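Local coordinates for protein polyketide synthase PksR (Bacillus subtilis, PDB 4U3V) that takes part in bacillaene biosynthesis as a trans-acyltransferase polyketide synthase, this piece being its double-hotdog enoyl-isomerase domain, at residues Q241-D246 with T274-S279; A56-L61 with L110-R115; E64-F67 with E72-S75. All coordinates share one frame; numbering follows the deposited sequence.

Contact 1. Residues Q241-D246 with T274-S279; sequences QTIKGD and TVLHYS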
loop_
_atom_site.group_PDB
_atom_site.type_symbol
_atom_site.label_atom_id
_atom_site.label_comp_id
_atom_site.label_asym_id
_atom_site.label_seq_id
_atom_site.Cartn_x
_atom_site.Cartn_y
_atom_site.Cartn_z
ATOM N N GLN A 241 5.515 12.256 -9.933
ATOM C CA GLN A 241 6.337 11.474 -10.855
ATOM C C GLN A 241 6.178 9.977 -10.633
ATOM O O GLN A 241 6.578 9.442 -9.596
ATOM C CB GLN A 241 7.813 11.878 -10.787
ATOM C CG GLN A 241 8.668 11.241 -11.876
ATOM C CD GLN A 241 8.131 11.490 -13.282
ATOM O OE1 GLN A 241 8.298 12.576 -13.843
ATOM N NE2 GLN A 241 7.514 10.468 -13.872
ATOM N N THR A 242 5.591 9.299 -11.610
ATOM C CA THR A 242 5.146 7.927 -11.419
ATOM C C THR A 242 6.343 6.997 -11.327
ATOM O O THR A 242 7.286 7.103 -12.108
ATOM C CB THR A 242 4.187 7.474 -12.546
ATOM O OG1 THR A 242 2.994 8.271 -12.501
ATOM C CG2 THR A 242 3.801 6.014 -12.371
ATOM N N ILE A 243 6.341 6.133 -10.321
ATOM C CA ILE A 243 7.464 5.247 -10.114
ATOM C C ILE A 243 7.139 3.964 -10.842
ATOM O O ILE A 243 6.115 3.342 -10.582
ATOM C CB ILE A 243 7.667 4.948 -8.622
ATOM C CG1 ILE A 243 7.870 6.243 -7.846
ATOM C CG2 ILE A 243 8.807 3.954 -8.421
ATOM C CD1 ILE A 243 7.379 6.164 -6.412
ATOM N N LYS A 244 7.958 3.620 -11.820
ATOM C CA LYS A 244 7.714 2.417 -12.606
ATOM C C LYS A 244 9.005 1.630 -12.705
ATOM O O LYS A 244 10.076 2.176 -12.467
ATOM C CB LYS A 244 7.202 2.781 -14.008
ATOM C CG LYS A 244 6.749 1.582 -14.834
ATOM C CD LYS A 244 6.849 1.846 -16.332
ATOM C CE LYS A 244 8.263 2.234 -16.756
ATOM N NZ LYS A 244 9.112 1.072 -17.145
ATOM N N GLY A 245 8.897 0.341 -13.009
ATOM C CA GLY A 245 10.067 -0.481 -13.292
ATOM C C GLY A 245 10.664 -1.007 -12.003
ATOM O O GLY A 245 9.931 -1.322 -11.055
ATOM N N ASP A 246 11.987 -1.115 -11.962
ATOM C CA ASP A 246 12.661 -1.664 -10.796
ATOM C C ASP A 246 12.814 -0.604 -9.724
ATOM O O ASP A 246 13.152 0.548 -10.012
ATOM C CB ASP A 246 14.032 -2.219 -11.174
ATOM C CG ASP A 246 13.944 -3.492 -11.985
ATOM O OD1 ASP A 246 12.817 -3.990 -12.224
ATOM O OD2 ASP A 246 15.014 -4.007 -12.370
ATOM N N THR A 274 15.507 8.350 -2.576
ATOM C CA THR A 274 14.122 7.988 -2.248
ATOM C C THR A 274 13.056 8.753 -3.014
ATOM O O THR A 274 13.212 9.947 -3.316
ATOM C CB THR A 274 13.759 8.218 -0.778
ATOM O OG1 THR A 274 13.764 9.615 -0.466
ATOM C CG2 THR A 274 14.676 7.414 0.156
ATOM N N VAL A 275 11.998 8.040 -3.399
ATOM C CA VAL A 275 10.967 8.614 -4.275
ATOM C C VAL A 275 9.554 8.532 -3.688
ATOM O O VAL A 275 8.621 9.154 -4.209
ATOM C CB VAL A 275 11.021 7.867 -5.630
ATOM C CG1 VAL A 275 12.352 8.125 -6.364
ATOM C CG2 VAL A 275 10.843 6.376 -5.446
ATOM N N LEU A 276 9.438 7.911 -2.509
ATOM C CA LEU A 276 8.154 7.808 -1.833
ATOM C C LEU A 276 8.456 7.292 -0.418
ATOM O O LEU A 276 9.366 6.460 -0.277
ATOM C CB LEU A 276 7.307 6.774 -2.590
ATOM C CG LEU A 276 6.008 6.257 -1.974
ATOM C CD1 LEU A 276 5.028 7.393 -1.783
ATOM C CD2 LEU A 276 5.387 5.191 -2.899
ATOM N N HIS A 277 7.827 7.899 0.582
ATOM C CA HIS A 277 8.030 7.547 2.005
ATOM C C HIS A 277 6.716 7.136 2.603
ATOM O O HIS A 277 5.717 7.863 2.512
ATOM C CB HIS A 277 8.584 8.706 2.852
ATOM C CG HIS A 277 9.827 9.377 2.280
ATOM N ND1 HIS A 277 10.039 10.717 2.390
ATOM C CD2 HIS A 277 10.920 8.864 1.571
ATOM C CE1 HIS A 277 11.175 11.043 1.731
ATOM N NE2 HIS A 277 11.744 9.910 1.285
ATOM N N TYR A 278 6.722 6.009 3.315
ATOM C CA TYR A 278 5.621 5.692 4.238
ATOM C C TYR A 278 6.150 5.685 5.663
ATOM O O TYR A 278 7.233 5.179 5.905
ATOM C CB TYR A 278 5.103 4.262 4.007
ATOM C CG TYR A 278 4.651 3.943 2.594
ATOM C CD1 TYR A 278 3.283 3.845 2.288
ATOM C CD2 TYR A 278 5.563 3.620 1.613
ATOM C CE1 TYR A 278 2.862 3.459 1.031
ATOM C CE2 TYR A 278 5.149 3.198 0.351
ATOM C CZ TYR A 278 3.799 3.150 0.051
ATOM O OH TYR A 278 3.387 2.710 -1.197
ATOM N N SER A 279 5.343 6.124 6.601
ATOM C CA SER A 279 5.724 6.061 8.000
ATOM C C SER A 279 4.558 5.519 8.830
ATOM O O SER A 279 3.374 5.788 8.545
ATOM C CB SER A 279 6.244 7.445 8.464
ATOM O OG SER A 279 5.319 8.076 9.317
#

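Contact 2. Residues A56-L61 with L110-R115; sequences ATYGSL and LQIMYR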
loop_
_atom_site.group_PDB
_atom_site.type_symbol
_atom_site.label_atom_id
_atom_site.label_comp_id
_atom_site.label_asym_id
_atom_site.label_seq_id
_atom_site.Cartn_x
_atom_site.Cartn_y
_atom_site.Cartn_z
ATOM N N ALA A 56 -4.168 -2.125 0.136
ATOM C CA ALA A 56 -3.325 -1.242 -0.684
ATOM C C ALA A 56 -4.095 -0.294 -1.627
ATOM O O ALA A 56 -3.572 0.750 -2.037
ATOM C CB ALA A 56 -2.309 -2.107 -1.460
ATOM N N THR A 57 -5.315 -0.688 -2.014
ATOM C CA THR A 57 -6.138 0.118 -2.881
ATOM C C THR A 57 -6.347 1.510 -2.296
ATOM O O THR A 57 -6.379 2.505 -2.995
ATOM C CB THR A 57 -7.501 -0.576 -3.116
ATOM O OG1 THR A 57 -7.274 -1.941 -3.546
ATOM C CG2 THR A 57 -8.283 0.159 -4.210
ATOM N N TYR A 58 -6.561 1.569 -0.992
ATOM C CA TYR A 58 -7.072 2.796 -0.370
ATOM C C TYR A 58 -6.092 3.964 -0.393
ATOM O O TYR A 58 -6.508 5.096 -0.683
ATOM C CB TYR A 58 -7.556 2.513 1.048
ATOM C CG TYR A 58 -8.538 1.402 1.116
ATOM C CD1 TYR A 58 -9.637 1.401 0.274
ATOM C CD2 TYR A 58 -8.392 0.354 2.035
ATOM C CE1 TYR A 58 -10.519 0.349 0.273
ATOM C CE2 TYR A 58 -9.295 -0.694 2.058
ATOM C CZ TYR A 58 -10.359 -0.678 1.182
ATOM O OH TYR A 58 -11.273 -1.691 1.184
ATOM N N GLY A 59 -4.811 3.712 -0.096
ATOM C CA GLY A 59 -3.806 4.800 -0.147
ATOM C C GLY A 59 -3.685 5.342 -1.578
ATOM O O GLY A 59 -3.563 6.557 -1.798
ATOM N N SER A 60 -3.795 4.447 -2.570
ATOM C CA SER A 60 -3.717 4.931 -3.963
ATOM C C SER A 60 -4.900 5.850 -4.339
ATOM O O SER A 60 -4.713 6.851 -5.062
ATOM C CB SER A 60 -3.662 3.747 -4.929
ATOM O OG SER A 60 -2.400 3.036 -4.759
ATOM N N LEU A 61 -6.111 5.468 -3.935
ATOM C CA LEU A 61 -7.311 6.333 -4.127
ATOM C C LEU A 61 -7.182 7.634 -3.357
ATOM O O LEU A 61 -7.555 8.713 -3.850
ATOM C CB LEU A 61 -8.589 5.605 -3.681
ATOM C CG LEU A 61 -9.102 4.582 -4.688
ATOM C CD1 LEU A 61 -10.139 3.666 -4.034
ATOM C CD2 LEU A 61 -9.699 5.349 -5.871
ATOM N N LEU A 110 -10.364 12.765 3.930
ATOM C CA LEU A 110 -10.759 11.944 2.782
ATOM C C LEU A 110 -11.597 10.778 3.286
ATOM O O LEU A 110 -11.183 10.061 4.192
ATOM C CB LEU A 110 -9.531 11.386 2.057
ATOM C CG LEU A 110 -8.572 12.408 1.436
ATOM C CD1 LEU A 110 -7.319 11.714 0.928
ATOM C CD2 LEU A 110 -9.242 13.207 0.334
ATOM N N GLN A 111 -12.769 10.578 2.692
ATOM C CA GLN A 111 -13.541 9.385 2.945
ATOM C C GLN A 111 -13.593 8.488 1.701
ATOM O O GLN A 111 -14.100 8.889 0.665
ATOM C CB GLN A 111 -14.964 9.767 3.307
ATOM C CG GLN A 111 -15.041 10.530 4.606
ATOM C CD GLN A 111 -16.296 10.194 5.361
ATOM O OE1 GLN A 111 -17.235 10.988 5.392
ATOM N NE2 GLN A 111 -16.358 8.978 5.898
ATOM N N ILE A 112 -13.029 7.299 1.807
ATOM C CA ILE A 112 -13.119 6.329 0.731
ATOM C C ILE A 112 -14.309 5.444 1.024
ATOM O O ILE A 112 -14.296 4.653 1.976
ATOM C CB ILE A 112 -11.859 5.429 0.649
ATOM C CG1 ILE A 112 -10.558 6.246 0.668
ATOM C CG2 ILE A 112 -11.939 4.549 -0.580
ATOM C CD1 ILE A 112 -10.533 7.383 -0.303
ATOM N N MET A 113 -15.330 5.541 0.171
ATOM C CA MET A 113 -16.593 4.838 0.390
ATOM C C MET A 113 -16.753 3.793 -0.689
ATOM O O MET A 113 -16.243 3.943 -1.804
ATOM C CB MET A 113 -17.781 5.820 0.272
ATOM C CG MET A 113 -17.573 7.152 0.981
ATOM S SD MET A 113 -17.826 6.897 2.745
ATOM C CE MET A 113 -19.596 6.582 2.861
ATOM N N TYR A 114 -17.491 2.734 -0.369
ATOM C CA TYR A 114 -17.858 1.766 -1.368
ATOM C C TYR A 114 -19.344 1.515 -1.330
ATOM O O TYR A 114 -19.999 1.759 -0.315
ATOM C CB TYR A 114 -17.105 0.446 -1.159
ATOM C CG TYR A 114 -17.603 -0.385 0.013
ATOM C CD1 TYR A 114 -18.373 -1.514 -0.191
ATOM C CD2 TYR A 114 -17.285 -0.018 1.307
ATOM C CE1 TYR A 114 -18.798 -2.279 0.882
ATOM C CE2 TYR A 114 -17.710 -0.763 2.390
ATOM C CZ TYR A 114 -18.463 -1.886 2.160
ATOM O OH TYR A 114 -18.862 -2.631 3.226
ATOM N N ARG A 115 -19.868 1.071 -2.455
ATOM C CA ARG A 115 -21.315 0.914 -2.560
ATOM C C ARG A 115 -21.628 -0.542 -2.364
ATOM O O ARG A 115 -21.290 -1.385 -3.202
ATOM C CB ARG A 115 -21.828 1.454 -3.889
ATOM C CG ARG A 115 -23.343 1.499 -3.999
ATOM C CD ARG A 115 -23.730 2.257 -5.265
ATOM N NE ARG A 115 -24.348 3.540 -4.950
ATOM C CZ ARG A 115 -24.411 4.587 -5.773
ATOM N NH1 ARG A 115 -23.793 4.579 -6.954
ATOM N NH2 ARG A 115 -25.010 5.696 -5.363
#

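Contact 3. Residues E64-F67 with E72-S75; sequences EAFF and EENS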
loop_
_atom_site.group_PDB
_atom_site.type_symbol
_atom_site.label_atom_id
_atom_site.label_comp_id
_atom_site.label_asym_id
_atom_site.label_seq_id
_atom_site.Cartn_x
_atom_site.Cartn_y
_atom_site.Cartn_z
ATOM N N GLU A 64 -4.855 9.939 -5.392
ATOM C CA GLU A 64 -5.606 10.515 -6.504
ATOM C C GLU A 64 -6.502 11.669 -6.079
ATOM O O GLU A 64 -6.628 12.647 -6.829
ATOM C CB GLU A 64 -6.447 9.455 -7.220
ATOM C CG GLU A 64 -5.611 8.409 -7.915
ATOM C CD GLU A 64 -4.611 9.012 -8.880
ATOM O OE1 GLU A 64 -4.949 10.037 -9.515
ATOM O OE2 GLU A 64 -3.461 8.527 -8.939
ATOM N N ALA A 65 -7.185 11.517 -4.948
ATOM C CA ALA A 65 -8.102 12.528 -4.455
ATOM C C ALA A 65 -7.318 13.782 -4.110
ATOM O O ALA A 65 -7.753 14.886 -4.433
ATOM C CB ALA A 65 -8.884 12.053 -3.262
ATOM N N PHE A 66 -6.132 13.609 -3.523
ATOM C CA PHE A 66 -5.233 14.774 -3.356
ATOM C C PHE A 66 -4.888 15.541 -4.649
ATOM O O PHE A 66 -4.983 16.775 -4.681
ATOM C CB PHE A 66 -3.941 14.366 -2.620
ATOM C CG PHE A 66 -2.889 15.453 -2.614
ATOM C CD1 PHE A 66 -2.905 16.428 -1.623
ATOM C CD2 PHE A 66 -1.963 15.550 -3.647
ATOM C CE1 PHE A 66 -1.954 17.426 -1.618
ATOM C CE2 PHE A 66 -1.012 16.565 -3.657
ATOM C CZ PHE A 66 -1.038 17.512 -2.643
ATOM N N PHE A 67 -4.385 14.835 -5.661
ATOM C CA PHE A 67 -3.983 15.458 -6.926
ATOM C C PHE A 67 -5.146 16.089 -7.680
ATOM O O PHE A 67 -4.971 17.118 -8.349
ATOM C CB PHE A 67 -3.238 14.472 -7.795
ATOM C CG PHE A 67 -1.829 14.210 -7.336
ATOM C CD1 PHE A 67 -1.013 15.264 -6.923
ATOM C CD2 PHE A 67 -1.323 12.925 -7.306
ATOM C CE1 PHE A 67 0.291 15.030 -6.519
ATOM C CE2 PHE A 67 -0.010 12.687 -6.915
ATOM C CZ PHE A 67 0.794 13.738 -6.517
ATOM N N GLU A 72 -1.483 21.471 -9.767
ATOM C CA GLU A 72 -0.502 22.511 -9.437
ATOM C C GLU A 72 0.159 22.259 -8.073
ATOM O O GLU A 72 0.683 23.196 -7.454
ATOM C CB GLU A 72 -1.146 23.912 -9.437
ATOM C CG GLU A 72 -2.124 24.199 -10.573
ATOM C CD GLU A 72 -1.430 24.470 -11.896
ATOM O OE1 GLU A 72 -0.825 25.557 -12.043
ATOM O OE2 GLU A 72 -1.503 23.599 -12.791
ATOM N N GLU A 73 0.058 21.027 -7.566
ATOM C CA GLU A 73 1.036 20.520 -6.599
ATOM C C GLU A 73 1.721 19.281 -7.162
ATOM O O GLU A 73 1.084 18.464 -7.821
ATOM C CB GLU A 73 0.386 20.220 -5.241
ATOM C CG GLU A 73 -0.302 21.402 -4.578
ATOM C CD GLU A 73 0.674 22.452 -4.064
ATOM O OE1 GLU A 73 1.880 22.148 -3.920
ATOM O OE2 GLU A 73 0.230 23.590 -3.800
ATOM N N ASN A 74 3.039 19.193 -6.995
ATOM C CA ASN A 74 3.803 18.095 -7.587
ATOM C C ASN A 74 4.108 17.058 -6.507
ATOM O O ASN A 74 4.683 16.007 -6.781
ATOM C CB ASN A 74 5.089 18.593 -8.251
ATOM C CG ASN A 74 5.641 19.833 -7.586
ATOM O OD1 ASN A 74 5.678 19.926 -6.357
ATOM N ND2 ASN A 74 6.036 20.814 -8.393
ATOM N N SER A 75 3.627 17.335 -5.308
ATOM C CA SER A 75 3.895 16.467 -4.178
ATOM C C SER A 75 2.900 16.785 -3.082
ATOM O O SER A 75 2.295 17.856 -3.075
ATOM C CB SER A 75 5.336 16.672 -3.689
ATOM O OG SER A 75 5.436 17.866 -2.931
#

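Contact 1. Residues Q241-D246 with T274-S279
Ile243 lays the end of its side chain against Val275 and Leu276, joining the loop between strands 230-239 and 247-257 to the start of strand 274-283 in the C-terminal hotdog fold. The apolar part is small and centred on one methyl. CD1 of Ile243 sits 3.6 Å from CG2 of Val275. The same CD1 lies 3.9 Å from CB of Leu276. In Val275, chi1 of -65° sets CG1 anti to the carbonyl carbon and leaves CG2 between the backbone N and that carbon, facing the isoleucine. The side chains of Ile243 and Val275 run obliquely to one another, whereas Ile243 and Leu276 stand at about a right angle. Met207 of helix 205-219 touches both Ile243 and Leu276, extending the apolar cluster to the helix of this hotdog.

Polar bonds lie on each side of the contact, not across it. Asp246 forms a salt bridge with Arg189. On the strand, Thr274 OG1 and His277 NE2 share a hydrogen bond of 2.7 Å, and Thr274 CB lies in the plane of the imidazole, at its edge. The other ring nitrogen, ND1, is hydrogen-bonded to Gln237 OE1, so both are engaged and the rotation of the imidazole is fixed. Between the two segments, then, the attachment rests on shape and dispersion alone, each being held by its own polar bonds elsewhere.

Contact 2. Residues A56-L61 with L110-R115
In the N-terminal hotdog fold, Tyr58 and Leu61 of the central helix meet Ile112 of the antiparallel sheet curved round it. Segment 56-61 lies on helix 56-69, and segment 110-115 belongs to strand 108-116 of the surrounding sheet. The two backbones come closest at Tyr58 and Ile112, whose CA atoms are 7.1 Å apart.

Ile112 points from the strand toward the helix, and one of its branches does the touching. Its CG2 is anti to the backbone N, with CG1 beside that nitrogen (chi1 -49°), an arrangement that presents the CG2 methyl to two helix side chains. One is Tyr58, which offers a ring carbon: CD1 lies 4.0 Å from Ile112 CG2, and the methyl approaches the ring obliquely. The other is Leu61, three residues, nearly a turn, farther on.

The helix itself keeps its regular spacing here, with Leu61 N bonded to Thr57 O. Around the contact, Tyr83 meets the ring of Tyr58, while strand 94-102 supplies Leu97 beside Leu61 and Ala99 beside Ile112. All three contact residues are buried, and the attachment between helix and strand is apolar; the backbone groups of Ile112 are bonded instead to Ala125 and Ala126 of the neighbouring strand 121-132. The same methyl that meets the tyrosine also meets Leu61, whose CD1 stands 4.0 Å from Ile112 CG2.

Contact 3. Residues E64-F67 with E72-S75
Different first torsions send the rings of Phe66 and Phe67 to the same short segment, Glu73 to Ser75, at the end of the hotdog helix 56-69. In Phe66 the ring carbon CG is anti to the backbone N (chi1 171°), whereas in Phe67 it lies beside that nitrogen and anti to the carbonyl carbon (chi1 -75°). Two consecutive aromatic residues of one helix thereby meet the chain that leaves the helix and enters strand 75-83 of the N-terminal hotdog fold.

Phe66 reaches Ser75 O and the side chain of Glu73. Its CZ comes within 3.4 Å of Ser75 O and 4.0 Å of Glu73 CB, both approached obliquely to the ring. Only the first carbon of the Glu73 side chain is used: CB points toward the helix, but the chain bends at chi2 and carries the carboxylate away, so that the aliphatic root packs on the aromatic ring and the charged end does not.

Phe67 meets backbone alone. Its CE1 lies 3.8 Å from Glu73 O, an oblique approach. The two rings also touch each other, Phe67 CE1 lying at the edge of the Phe66 ring and in its plane.

Residues beyond the segments complete the aromatic cluster: Phe238 meets Phe66 edge-to-face and also packs on Phe67, and Lys240 makes a cation-pi contact with Phe67. The polar end of Ser75 turns elsewhere, its OG bonded to Gly133 O, while Asn74 pairs through its backbone with Lys240. Near the plane of the Phe67 ring, at its edge, Ser75 N stands 4.2 Å from CE1.

How the contacts relate
Contacts 2 and 3 share helix 56-69, and contact 3 is nested within the loop that contact 2 closes; they touch where Leu110 CD2 meets Ala65 CB at 3.8 Å. Contact 2 is wholly buried between helix and sheet and purely aliphatic and aromatic, whereas contact 3, its centre about 18 Å from the chain centre, sets aromatic rings against backbone and the root of Glu73, a mostly buried contact with exposed Asn74 at its margin. Contact 1 belongs to the other hotdog, is only partly buried, and ties a loop rather than a helix to a strand. Its centre lies about 15 Å from that of contact 3 and about 19 Å from that of contact 2, without touching either.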